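Local coordinates for protein chlorite dismutase (Nitrobacter winogradskyi, PDB 3QPI) that binds heme b and, as a chlorite dismutase, converts chlorite into chloride and dioxygen, at residues T83-I88 with L142-Y147; P89-A94 with V171-D176. All coordinates share one frame; numbering follows the deposited sequence.

Contact 1. Residues T83-I88 with L142-Y147. With HEM (protoporphyrin IX containing Fe), chain C.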
ATOM      1  N   THR A  83      16.250   0.573   2.516  1.00 30.80           N
ATOM      2  CA  THR A  83      16.606  -0.568   1.677  1.00 27.24           C
ATOM      3  C   THR A  83      15.638  -1.745   1.780  1.00 28.08           C
ATOM      4  O   THR A  83      15.901  -2.828   1.256  1.00 26.17           O
ATOM      5  CB  THR A  83      18.003  -1.084   2.040  1.00 33.46           C
ATOM      6  OG1 THR A  83      18.011  -1.517   3.406  1.00 33.91           O
ATOM      7  CG2 THR A  83      19.073   0.011   1.837  1.00 30.32           C
ATOM      8  N   ARG A  84      14.515  -1.533   2.448  1.00 29.54           N
ATOM      9  CA  ARG A  84      13.505  -2.571   2.585  1.00 30.23           C
ATOM     10  C   ARG A  84      12.220  -1.942   2.130  1.00 29.58           C
ATOM     11  O   ARG A  84      12.054  -0.718   2.219  1.00 26.70           O
ATOM     12  CB  ARG A  84      13.382  -3.067   4.045  1.00 27.71           C
ATOM     13  CG  ARG A  84      14.624  -3.848   4.576  1.00 30.22           C
ATOM     14  CD  ARG A  84      14.817  -5.196   3.872  1.00 28.50           C
ATOM     15  NE  ARG A  84      16.064  -5.865   4.261  1.00 33.38           N
ATOM     16  CZ  ARG A  84      17.256  -5.663   3.683  1.00 36.84           C
ATOM     17  NH1 ARG A  84      17.401  -4.796   2.674  1.00 33.14           N
ATOM     18  NH2 ARG A  84      18.314  -6.344   4.103  1.00 35.36           N
ATOM     19  N   ALA A  85      11.313  -2.765   1.629  1.00 24.84           N
ATOM     20  CA  ALA A  85      10.057  -2.242   1.134  1.00 25.93           C
ATOM     21  C   ALA A  85       8.963  -3.296   1.216  1.00 27.61           C
ATOM     22  O   ALA A  85       9.240  -4.500   1.414  1.00 25.54           O
ATOM     23  CB  ALA A  85      10.240  -1.750  -0.314  1.00 23.08           C
ATOM     24  N   ALA A  86       7.723  -2.833   1.074  1.00 25.27           N
ATOM     25  CA  ALA A  86       6.569  -3.713   1.024  1.00 23.56           C
ATOM     26  C   ALA A  86       5.608  -3.250  -0.061  1.00 24.64           C
ATOM     27  O   ALA A  86       5.390  -2.055  -0.275  1.00 23.68           O
ATOM     28  CB  ALA A  86       5.844  -3.755   2.381  1.00 25.62           C
ATOM     29  N   LEU A  87       5.036  -4.228  -0.738  1.00 23.28           N
ATOM     30  CA  LEU A  87       3.975  -3.995  -1.686  1.00 25.57           C
ATOM     31  C   LEU A  87       2.758  -4.772  -1.178  1.00 27.48           C
ATOM     32  O   LEU A  87       2.818  -6.000  -1.040  1.00 24.34           O
ATOM     33  CB  LEU A  87       4.405  -4.486  -3.069  1.00 25.56           C
ATOM     34  CG  LEU A  87       3.330  -4.433  -4.176  1.00 27.60           C
ATOM     35  CD1 LEU A  87       2.866  -3.015  -4.447  1.00 26.05           C
ATOM     36  CD2 LEU A  87       3.879  -5.050  -5.429  1.00 25.59           C
ATOM     37  N   ILE A  88       1.671  -4.063  -0.874  1.00 24.17           N
ATOM     38  CA  ILE A  88       0.454  -4.705  -0.382  1.00 24.52           C
ATOM     39  C   ILE A  88      -0.752  -4.340  -1.265  1.00 26.19           C
ATOM     40  O   ILE A  88      -1.350  -3.264  -1.118  1.00 22.58           O
ATOM     41  CB  ILE A  88       0.189  -4.354   1.091  1.00 25.89           C
ATOM     42  CG1 ILE A  88       1.397  -4.740   1.970  1.00 23.66           C
ATOM     43  CG2 ILE A  88      -1.084  -5.060   1.609  1.00 24.81           C
ATOM     44  CD1 ILE A  88       1.304  -4.202   3.396  1.00 23.50           C
ATOM     45  N   LEU A 142      -2.772  -0.452  -4.917  1.00 25.16           N
ATOM     46  CA  LEU A 142      -1.444  -0.999  -4.693  1.00 25.67           C
ATOM     47  C   LEU A 142      -0.779  -0.050  -3.712  1.00 25.37           C
ATOM     48  O   LEU A 142      -0.637   1.147  -3.987  1.00 25.39           O
ATOM     49  CB  LEU A 142      -0.647  -1.087  -5.993  1.00 25.75           C
ATOM     50  CG  LEU A 142      -1.321  -1.861  -7.141  1.00 27.36           C
ATOM     51  CD1 LEU A 142      -0.456  -1.860  -8.409  1.00 25.86           C
ATOM     52  CD2 LEU A 142      -1.606  -3.283  -6.717  1.00 25.37           C
ATOM     53  N   THR A 143      -0.428  -0.577  -2.542  1.00 26.54           N
ATOM     54  CA  THR A 143       0.183   0.225  -1.499  1.00 27.33           C
ATOM     55  C   THR A 143       1.665  -0.141  -1.452  1.00 27.71           C
ATOM     56  O   THR A 143       2.029  -1.315  -1.474  1.00 27.26           O
ATOM     57  CB  THR A 143      -0.538   0.048  -0.120  1.00 25.44           C
ATOM     58  OG1 THR A 143      -0.480  -1.316   0.325  1.00 22.27           O
ATOM     59  CG2 THR A 143      -1.997   0.475  -0.240  1.00 25.66           C
ATOM     60  N   TRP A 144       2.501   0.886  -1.441  1.00 24.18           N
ATOM     61  CA  TRP A 144       3.939   0.741  -1.585  1.00 23.01           C
ATOM     62  C   TRP A 144       4.584   1.488  -0.431  1.00 26.49           C
ATOM     63  O   TRP A 144       4.232   2.653  -0.165  1.00 23.02           O
ATOM     64  CB  TRP A 144       4.388   1.341  -2.926  1.00 27.61           C
ATOM     65  CG  TRP A 144       5.859   1.384  -3.067  1.00 28.28           C
ATOM     66  CD1 TRP A 144       6.661   2.484  -2.980  1.00 25.68           C
ATOM     67  CD2 TRP A 144       6.725   0.263  -3.282  1.00 28.17           C
ATOM     68  NE1 TRP A 144       7.975   2.121  -3.138  1.00 26.84           N
ATOM     69  CE2 TRP A 144       8.048   0.764  -3.323  1.00 27.92           C
ATOM     70  CE3 TRP A 144       6.510  -1.116  -3.438  1.00 25.05           C
ATOM     71  CZ2 TRP A 144       9.165  -0.067  -3.527  1.00 27.07           C
ATOM     72  CZ3 TRP A 144       7.621  -1.949  -3.633  1.00 28.41           C
ATOM     73  CH2 TRP A 144       8.936  -1.414  -3.684  1.00 25.91           C
ATOM     74  N   PHE A 145       5.503   0.807   0.258  1.00 22.02           N
ATOM     75  CA  PHE A 145       6.165   1.340   1.444  1.00 26.27           C
ATOM     76  C   PHE A 145       7.665   1.049   1.395  1.00 26.30           C
ATOM     77  O   PHE A 145       8.081  -0.031   0.959  1.00 25.04           O
ATOM     78  CB  PHE A 145       5.557   0.693   2.712  1.00 24.33           C
ATOM     79  CG  PHE A 145       4.069   0.798   2.761  1.00 24.59           C
ATOM     80  CD1 PHE A 145       3.467   1.950   3.240  1.00 22.57           C
ATOM     81  CD2 PHE A 145       3.271  -0.231   2.278  1.00 22.08           C
ATOM     82  CE1 PHE A 145       2.104   2.067   3.245  1.00 23.37           C
ATOM     83  CE2 PHE A 145       1.907  -0.120   2.269  1.00 22.12           C
ATOM     84  CZ  PHE A 145       1.311   1.027   2.765  1.00 25.45           C
ATOM     85  N   GLU A 146       8.461   2.000   1.870  1.00 23.70           N
ATOM     86  CA  GLU A 146       9.906   1.851   1.934  1.00 28.00           C
ATOM     87  C   GLU A 146      10.383   2.262   3.304  1.00 29.75           C
ATOM     88  O   GLU A 146       9.886   3.254   3.854  1.00 30.69           O
ATOM     89  CB  GLU A 146      10.595   2.751   0.906  1.00 26.33           C
ATOM     90  CG  GLU A 146      10.123   2.555  -0.481  1.00 26.18           C
ATOM     91  CD  GLU A 146      10.887   3.416  -1.498  1.00 31.73           C
ATOM     92  OE1 GLU A 146      11.728   4.273  -1.104  1.00 29.88           O
ATOM     93  OE2 GLU A 146      10.626   3.226  -2.697  1.00 26.36           O
ATOM     94  N   TYR A 147      11.369   1.533   3.832  1.00 28.61           N
ATOM     95  CA  TYR A 147      11.896   1.798   5.177  1.00 29.75           C
ATOM     96  C   TYR A 147      13.264   1.154   5.383  1.00 30.37           C
ATOM     97  O   TYR A 147      13.643   0.228   4.668  1.00 28.03           O
ATOM     98  CB  TYR A 147      10.930   1.271   6.231  1.00 27.22           C
ATOM     99  CG  TYR A 147      10.376  -0.089   5.890  1.00 29.97           C
ATOM    100  CD1 TYR A 147       9.238  -0.214   5.100  1.00 27.62           C
ATOM    101  CD2 TYR A 147      10.983  -1.248   6.344  1.00 27.94           C
ATOM    102  CE1 TYR A 147       8.722  -1.449   4.774  1.00 25.25           C
ATOM    103  CE2 TYR A 147      10.458  -2.505   6.024  1.00 28.73           C
ATOM    104  CZ  TYR A 147       9.324  -2.597   5.234  1.00 28.01           C
ATOM    105  OH  TYR A 147       8.785  -3.832   4.886  1.00 24.04           O
TER
HETATM  106  CHA HEM C1001      -5.088   5.700   2.074  1.00 18.80           C
HETATM  107  CHB HEM C1001      -1.955   7.562   5.176  1.00 24.82           C
HETATM  108  CHC HEM C1001      -0.073   3.142   5.930  1.00 20.79           C
HETATM  109  CHD HEM C1001      -3.377   1.318   3.081  1.00 17.06           C
HETATM  110  C1A HEM C1001      -4.360   6.532   2.854  1.00  6.83           C
HETATM  111  C2A HEM C1001      -4.597   7.967   2.867  1.00 12.52           C
HETATM  112  C3A HEM C1001      -3.723   8.536   3.720  1.00  4.80           C
HETATM  113  C4A HEM C1001      -2.928   7.439   4.267  1.00 19.25           C
HETATM  114  CMA HEM C1001      -3.629  10.067   4.070  1.00 28.10           C
HETATM  115  CAA HEM C1001      -5.720   8.603   2.033  1.00 17.10           C
HETATM  116  CBA HEM C1001      -5.264   9.180   0.700  1.00 30.24           C
HETATM  117  CGA HEM C1001      -6.461   9.921   0.139  1.00 33.27           C
HETATM  118  O1A HEM C1001      -6.994   9.412  -0.865  1.00 27.72           O
HETATM  119  O2A HEM C1001      -6.899  10.981   0.690  1.00 26.85           O
HETATM  120  C1B HEM C1001      -1.218   6.504   5.583  1.00 20.73           C
HETATM  121  C2B HEM C1001      -0.040   6.676   6.397  1.00 16.78           C
HETATM  122  C3B HEM C1001       0.495   5.474   6.564  1.00 21.82           C
HETATM  123  C4B HEM C1001      -0.338   4.493   5.896  1.00 11.90           C
HETATM  124  CMB HEM C1001       0.562   7.996   6.942  1.00 20.67           C
HETATM  125  CAB HEM C1001       1.776   5.228   7.392  1.00 28.91           C
HETATM  126  CBB HEM C1001       2.776   4.523   6.856  1.00 26.00           C
HETATM  127  C1C HEM C1001      -0.800   2.236   5.260  1.00  7.42           C
HETATM  128  C2C HEM C1001      -0.602   0.788   5.191  1.00 15.42           C
HETATM  129  C3C HEM C1001      -1.524   0.315   4.354  1.00 11.41           C
HETATM  130  C4C HEM C1001      -2.332   1.442   3.924  1.00 18.72           C
HETATM  131  CMC HEM C1001       0.536   0.015   5.901  1.00 11.66           C
HETATM  132  CAC HEM C1001      -1.825  -1.126   3.908  1.00 26.62           C
HETATM  133  CBC HEM C1001      -1.502  -2.146   4.714  1.00 30.78           C
HETATM  134  C1D HEM C1001      -4.104   2.286   2.514  1.00 17.59           C
HETATM  135  C2D HEM C1001      -5.169   2.031   1.575  1.00  9.98           C
HETATM  136  C3D HEM C1001      -5.686   3.430   1.267  1.00 16.64           C
HETATM  137  C4D HEM C1001      -4.901   4.339   2.068  1.00  6.11           C
HETATM  138  CMD HEM C1001      -5.701   0.691   0.970  1.00 22.39           C
HETATM  139  CAD HEM C1001      -6.837   3.810   0.326  1.00 17.08           C
HETATM  140  CBD HEM C1001      -8.090   3.910   1.209  1.00 22.89           C
HETATM  141  CGD HEM C1001      -9.304   4.108   0.328  1.00 28.50           C
HETATM  142  O1D HEM C1001      -9.284   5.054  -0.492  1.00 27.19           O
HETATM  143  O2D HEM C1001     -10.288   3.325   0.444  1.00 28.47           O
HETATM  144  NA  HEM C1001      -3.300   6.203   3.718  1.00 10.34           N
HETATM  145  NB  HEM C1001      -1.397   5.155   5.278  1.00 16.16           N
HETATM  146  NC  HEM C1001      -1.867   2.599   4.486  1.00 18.53           N
HETATM  147  ND  HEM C1001      -3.976   3.657   2.800  1.00 13.16           N
HETATM  148 FE   HEM C1001      -2.775   4.253   4.153  1.00 23.80          FE
HETATM  149  O   HOH W   1      10.968  -5.754   3.452  1.00 18.39           O
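Ile-88 O is gripped twice by Thr-143: by its backbone N, from well above the carbonyl plane, and by its hydroxyl, OG1 standing 2.6 Å from Ile-88 O in that plane and on a lone pair. A chi1 of 61° sets OG1 between the backbone N and carbonyl carbon of Thr-143, against Ile-88, with CG2 directed at the porphyrin, near HEM CHD. Antiparallel pairing continues from here with hydrogen-bonded pairs Ile-88/Thr-143, Ala-86/Phe-145 and Arg-84/Tyr-147; Ala-86 N donates to Phe-145 O at 2.8 Å. Thr-83 joins Arg-84 opposite Tyr-147 in a classic beta bulge; Thr-83 O accepts from Arg-84 NH1, while the Thr-83 backbone also bonds to Arg-181.

Side chains sort onto two faces. On one, the Trp-144 indole receives Leu-87 CB at its edge, 4.0 Å from CE3, while CH2 lies 3.6 Å from Ala-85 CB; its NE1 gives a bond of 2.9 Å, close to the indole plane, to Glu-146 OE2, whose sister OE1 accepts from Gly-78 N. On the other, the Tyr-147 ring folds back beneath the partner strand, Arg-84 O lying over its centre, and a water bridges Tyr-147 OH and Ala-85 O. Beside it, the end of the Phe-145 ring meets the pyrrole carbons C2C and C3C of HEM.

Helix 152-163 covers this heme-side face, Phe-155 stacking on Tyr-147 and also meeting Phe-145, whereas Trp-14 abuts Trp-144 edge-to-face on the other. Strands 171-181 and 126-131 extend the sheet beyond 84-88 and 142-147 respectively.

Contact 2. Residues P89-A94 with V171-D176. With HEM (protoporphyrin IX containing Fe), chain C.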
ATOM      1  N   PRO A  89      -1.091  -5.238  -2.208  1.00 25.08           N
ATOM      2  CA  PRO A  89      -2.276  -5.098  -3.063  1.00 27.08           C
ATOM      3  C   PRO A  89      -3.530  -5.366  -2.249  1.00 28.21           C
ATOM      4  O   PRO A  89      -3.540  -6.317  -1.453  1.00 27.99           O
ATOM      5  CB  PRO A  89      -2.088  -6.183  -4.129  1.00 28.40           C
ATOM      6  CG  PRO A  89      -0.629  -6.645  -3.973  1.00 30.45           C
ATOM      7  CD  PRO A  89      -0.307  -6.436  -2.548  1.00 27.49           C
ATOM      8  N   ILE A  90      -4.548  -4.522  -2.419  1.00 24.52           N
ATOM      9  CA  ILE A  90      -5.768  -4.600  -1.603  1.00 30.60           C
ATOM     10  C   ILE A  90      -7.029  -4.408  -2.453  1.00 31.52           C
ATOM     11  O   ILE A  90      -7.053  -3.589  -3.372  1.00 28.81           O
ATOM     12  CB  ILE A  90      -5.763  -3.542  -0.466  1.00 29.15           C
ATOM     13  CG1 ILE A  90      -4.848  -3.992   0.675  1.00 29.26           C
ATOM     14  CG2 ILE A  90      -7.207  -3.258   0.056  1.00 24.85           C
ATOM     15  CD1 ILE A  90      -4.386  -2.839   1.558  1.00 26.89           C
ATOM     16  N   ARG A  91      -8.054  -5.193  -2.152  1.00 35.54           N
ATOM     17  CA  ARG A  91      -9.348  -5.033  -2.789  1.00 38.18           C
ATOM     18  C   ARG A  91     -10.403  -4.934  -1.710  1.00 37.72           C
ATOM     19  O   ARG A  91     -10.454  -5.778  -0.815  1.00 37.05           O
ATOM     20  CB  ARG A  91      -9.690  -6.197  -3.731  1.00 37.72           C
ATOM     21  CG  ARG A  91     -11.065  -5.999  -4.382  1.00 40.74           C
ATOM     22  CD  ARG A  91     -11.345  -6.912  -5.557  1.00 44.03           C
ATOM     23  NE  ARG A  91     -11.119  -8.314  -5.229  1.00 51.10           N
ATOM     24  CZ  ARG A  91     -11.809  -9.330  -5.751  1.00 55.93           C
ATOM     25  NH1 ARG A  91     -12.784  -9.087  -6.635  1.00 59.47           N
ATOM     26  NH2 ARG A  91     -11.534 -10.586  -5.380  1.00 50.93           N
ATOM     27  N   LYS A  92     -11.222  -3.888  -1.784  1.00 26.43           N
ATOM     28  CA  LYS A  92     -12.335  -3.726  -0.862  1.00 29.03           C
ATOM     29  C   LYS A  92     -13.633  -4.272  -1.494  1.00 33.71           C
ATOM     30  O   LYS A  92     -13.724  -4.427  -2.727  1.00 32.26           O
ATOM     31  CB  LYS A  92     -12.469  -2.263  -0.416  1.00 26.36           C
ATOM     32  CG  LYS A  92     -11.237  -1.767   0.383  1.00 28.71           C
ATOM     33  CD  LYS A  92     -11.458  -0.358   0.915  1.00 28.97           C
ATOM     34  CE  LYS A  92     -10.296   0.119   1.799  1.00 27.17           C
ATOM     35  NZ  LYS A  92     -10.609   1.436   2.436  1.00 24.75           N
ATOM     36  N   SER A  93     -14.606  -4.592  -0.638  1.00 33.29           N
ATOM     37  CA  SER A  93     -15.846  -5.251  -1.048  1.00 37.02           C
ATOM     38  C   SER A  93     -16.828  -4.319  -1.731  1.00 37.44           C
ATOM     39  O   SER A  93     -16.780  -3.086  -1.559  1.00 33.80           O
ATOM     40  CB  SER A  93     -16.555  -5.831   0.170  1.00 38.37           C
ATOM     41  OG  SER A  93     -16.920  -4.799   1.074  1.00 35.97           O
ATOM     42  N   ALA A  94     -17.721  -4.931  -2.497  1.00 33.86           N
ATOM     43  CA  ALA A  94     -18.875  -4.228  -3.053  1.00 40.32           C
ATOM     44  C   ALA A  94     -19.594  -3.389  -1.990  1.00 38.72           C
ATOM     45  O   ALA A  94     -19.959  -2.246  -2.240  1.00 39.08           O
ATOM     46  CB  ALA A  94     -19.852  -5.226  -3.695  1.00 40.24           C
ATOM     47  N   VAL A 171     -11.984  -5.282   3.609  1.00 34.43           N
ATOM     48  CA  VAL A 171     -10.994  -5.824   2.670  1.00 33.75           C
ATOM     49  C   VAL A 171     -11.281  -7.288   2.357  1.00 32.50           C
ATOM     50  O   VAL A 171     -11.400  -8.101   3.259  1.00 35.90           O
ATOM     51  CB  VAL A 171      -9.559  -5.683   3.206  1.00 33.12           C
ATOM     52  CG1 VAL A 171      -8.559  -6.408   2.296  1.00 32.03           C
ATOM     53  CG2 VAL A 171      -9.204  -4.221   3.337  1.00 31.35           C
ATOM     54  N   GLU A 172     -11.392  -7.628   1.084  1.00 33.12           N
ATOM     55  CA  GLU A 172     -11.755  -8.990   0.710  1.00 39.59           C
ATOM     56  C   GLU A 172     -10.639  -9.723  -0.028  1.00 37.72           C
ATOM     57  O   GLU A 172     -10.719 -10.936  -0.233  1.00 36.81           O
ATOM     58  CB  GLU A 172     -13.034  -8.996  -0.141  1.00 39.16           C
ATOM     59  CG  GLU A 172     -12.870  -8.406  -1.546  1.00 36.86           C
ATOM     60  CD  GLU A 172     -14.171  -8.461  -2.342  1.00 42.51           C
ATOM     61  OE1 GLU A 172     -14.124  -8.490  -3.587  1.00 42.71           O
ATOM     62  OE2 GLU A 172     -15.252  -8.475  -1.715  1.00 45.10           O
ATOM     63  N   ARG A 173      -9.621  -8.988  -0.461  1.00 31.53           N
ATOM     64  CA  ARG A 173      -8.413  -9.624  -0.947  1.00 32.20           C
ATOM     65  C   ARG A 173      -7.210  -8.755  -0.604  1.00 33.86           C
ATOM     66  O   ARG A 173      -7.260  -7.538  -0.743  1.00 33.72           O
ATOM     67  CB  ARG A 173      -8.479  -9.899  -2.450  1.00 32.73           C
ATOM     68  CG  ARG A 173      -7.328 -10.755  -2.963  1.00 32.37           C
ATOM     69  CD  ARG A 173      -7.412 -11.047  -4.471  1.00 32.86           C
ATOM     70  NE  ARG A 173      -6.277 -11.875  -4.898  1.00 34.59           N
ATOM     71  CZ  ARG A 173      -5.851 -12.018  -6.156  1.00 35.69           C
ATOM     72  NH1 ARG A 173      -6.470 -11.400  -7.155  1.00 33.79           N
ATOM     73  NH2 ARG A 173      -4.792 -12.790  -6.417  1.00 35.42           N
ATOM     74  N   GLU A 174      -6.128  -9.400  -0.171  1.00 30.34           N
ATOM     75  CA  GLU A 174      -4.946  -8.702   0.288  1.00 28.54           C
ATOM     76  C   GLU A 174      -3.770  -9.655   0.307  1.00 28.98           C
ATOM     77  O   GLU A 174      -3.883 -10.780   0.778  1.00 28.34           O
ATOM     78  CB  GLU A 174      -5.185  -8.145   1.694  1.00 28.57           C
ATOM     79  CG  GLU A 174      -4.015  -7.402   2.299  1.00 26.96           C
ATOM     80  CD  GLU A 174      -4.411  -6.681   3.564  1.00 30.13           C
ATOM     81  OE1 GLU A 174      -5.415  -7.085   4.175  1.00 29.97           O
ATOM     82  OE2 GLU A 174      -3.757  -5.694   3.938  1.00 31.54           O
ATOM     83  N   VAL A 175      -2.633  -9.201  -0.204  1.00 28.89           N
ATOM     84  CA  VAL A 175      -1.463 -10.051  -0.274  1.00 30.69           C
ATOM     85  C   VAL A 175      -0.284  -9.293   0.318  1.00 31.36           C
ATOM     86  O   VAL A 175      -0.165  -8.080   0.150  1.00 29.59           O
ATOM     87  CB  VAL A 175      -1.141 -10.462  -1.727  1.00 33.42           C
ATOM     88  CG1 VAL A 175       0.045 -11.445  -1.762  1.00 30.90           C
ATOM     89  CG2 VAL A 175      -2.382 -11.057  -2.406  1.00 31.61           C
ATOM     90  N   ASP A 176       0.569 -10.020   1.024  1.00 30.12           N
ATOM     91  CA  ASP A 176       1.745  -9.446   1.640  1.00 32.34           C
ATOM     92  C   ASP A 176       3.013  -9.750   0.806  1.00 33.87           C
ATOM     93  O   ASP A 176       3.485 -10.893   0.761  1.00 33.00           O
ATOM     94  CB  ASP A 176       1.892 -10.000   3.067  1.00 32.00           C
ATOM     95  CG  ASP A 176       1.428  -9.015   4.126  1.00 32.63           C
ATOM     96  OD1 ASP A 176       1.291  -7.813   3.821  1.00 31.34           O
ATOM     97  OD2 ASP A 176       1.199  -9.442   5.273  1.00 35.13           O
TER
HETATM   98  CHA HEM C1001      -5.088   5.700   2.074  1.00 18.80           C
HETATM   99  CHB HEM C1001      -1.955   7.562   5.176  1.00 24.82           C
HETATM  100  CHC HEM C1001      -0.073   3.142   5.930  1.00 20.79           C
HETATM  101  CHD HEM C1001      -3.377   1.318   3.081  1.00 17.06           C
HETATM  102  C1A HEM C1001      -4.360   6.532   2.854  1.00  6.83           C
HETATM  103  C2A HEM C1001      -4.597   7.967   2.867  1.00 12.52           C
HETATM  104  C3A HEM C1001      -3.723   8.536   3.720  1.00  4.80           C
HETATM  105  C4A HEM C1001      -2.928   7.439   4.267  1.00 19.25           C
HETATM  106  CMA HEM C1001      -3.629  10.067   4.070  1.00 28.10           C
HETATM  107  CAA HEM C1001      -5.720   8.603   2.033  1.00 17.10           C
HETATM  108  CBA HEM C1001      -5.264   9.180   0.700  1.00 30.24           C
HETATM  109  CGA HEM C1001      -6.461   9.921   0.139  1.00 33.27           C
HETATM  110  O1A HEM C1001      -6.994   9.412  -0.865  1.00 27.72           O
HETATM  111  O2A HEM C1001      -6.899  10.981   0.690  1.00 26.85           O
HETATM  112  C1B HEM C1001      -1.218   6.504   5.583  1.00 20.73           C
HETATM  113  C2B HEM C1001      -0.040   6.676   6.397  1.00 16.78           C
HETATM  114  C3B HEM C1001       0.495   5.474   6.564  1.00 21.82           C
HETATM  115  C4B HEM C1001      -0.338   4.493   5.896  1.00 11.90           C
HETATM  116  CMB HEM C1001       0.562   7.996   6.942  1.00 20.67           C
HETATM  117  CAB HEM C1001       1.776   5.228   7.392  1.00 28.91           C
HETATM  118  CBB HEM C1001       2.776   4.523   6.856  1.00 26.00           C
HETATM  119  C1C HEM C1001      -0.800   2.236   5.260  1.00  7.42           C
HETATM  120  C2C HEM C1001      -0.602   0.788   5.191  1.00 15.42           C
HETATM  121  C3C HEM C1001      -1.524   0.315   4.354  1.00 11.41           C
HETATM  122  C4C HEM C1001      -2.332   1.442   3.924  1.00 18.72           C
HETATM  123  CMC HEM C1001       0.536   0.015   5.901  1.00 11.66           C
HETATM  124  CAC HEM C1001      -1.825  -1.126   3.908  1.00 26.62           C
HETATM  125  CBC HEM C1001      -1.502  -2.146   4.714  1.00 30.78           C
HETATM  126  C1D HEM C1001      -4.104   2.286   2.514  1.00 17.59           C
HETATM  127  C2D HEM C1001      -5.169   2.031   1.575  1.00  9.98           C
HETATM  128  C3D HEM C1001      -5.686   3.430   1.267  1.00 16.64           C
HETATM  129  C4D HEM C1001      -4.901   4.339   2.068  1.00  6.11           C
HETATM  130  CMD HEM C1001      -5.701   0.691   0.970  1.00 22.39           C
HETATM  131  CAD HEM C1001      -6.837   3.810   0.326  1.00 17.08           C
HETATM  132  CBD HEM C1001      -8.090   3.910   1.209  1.00 22.89           C
HETATM  133  CGD HEM C1001      -9.304   4.108   0.328  1.00 28.50           C
HETATM  134  O1D HEM C1001      -9.284   5.054  -0.492  1.00 27.19           O
HETATM  135  O2D HEM C1001     -10.288   3.325   0.444  1.00 28.47           O
HETATM  136  NA  HEM C1001      -3.300   6.203   3.718  1.00 10.34           N
HETATM  137  NB  HEM C1001      -1.397   5.155   5.278  1.00 16.16           N
HETATM  138  NC  HEM C1001      -1.867   2.599   4.486  1.00 18.53           N
HETATM  139  ND  HEM C1001      -3.976   3.657   2.800  1.00 13.16           N
HETATM  140 FE   HEM C1001      -2.775   4.253   4.153  1.00 23.80          FE
HETATM  141  O   HOH W   2     -17.621  -7.808  -2.777  1.00 32.84           O
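Ile-90 fits between Val-171 and Glu-174 on the heme-facing side of the pair, the tightly packed part, where all three are buried. Its CG2 meets Val-171 CG2 at 4.0 Å, the two side chains crossing at about a right angle, while Glu-174 lies alongside it, pointing the same way. Ile-90 CD1 reaches on to the methyl CMD of HEM at 3.8 Å. The carboxylate of Glu-174 is buried here, yet OE2 is satisfied by Arg-163 and Trp-168. Next to this buried cluster, Lys-92 runs extended to the cofactor, where NZ donates to the propionate oxygen HEM O2D at 2.8 Å and also pairs with Glu-167.

The Arg-91/Arg-173 face is more open to solvent and richer in charge; the end of Glu-172 swings in beside Arg-91. Glu-172 OE1 sits over the centre of the Arg-91 guanidinium, 3.4 Å from NH1, with the carboxylate and guanidinium planes 86° apart; no N-H points at it, leaving a purely electrostatic pairing. A bend at chi3 (52°) turns the arginine end into that position. Glu-172 OE2 instead accepts a hydrogen bond from a water, 2.7 Å away, that in turn accepts from Ala-94 N. Arg-173 turns its own guanidinium toward the carbonyls of Glu-25 and Ser-26.

Between the two sides, Arg-91 O accepts firmly from Glu-172 N (2.8 Å) and only weakly from Arg-173 N. Two residues thus face one: a classic beta bulge, at the end of a strand in the dimeric alpha-beta barrel fold, just where Lys-92 enters the heme-propionate site and Ser-93 N-caps the next helix.

Contacts 1 and 2 use consecutive lengths of strand 84-92, which pairs with 142-147 along its first half and with 171-176 along its second, on its other edge. Their centres lie 16 Å apart, but the contacts touch: Ile-88 CG2 packs 3.5 Å from Val-175 O, and Leu-142 CD2 lies 3.9 Å from Pro-89 CB. Along the chain the segments alternate, so the two pairings cross in sequence. Both line the heme pocket: contact 1 meets a pyrrole ring, and contact 2 holds a propionate. The side chains of Phe-145 and Lys-92 lie about 7 Å and 6 Å, respectively, from that of His-114, the axial ligand of the iron.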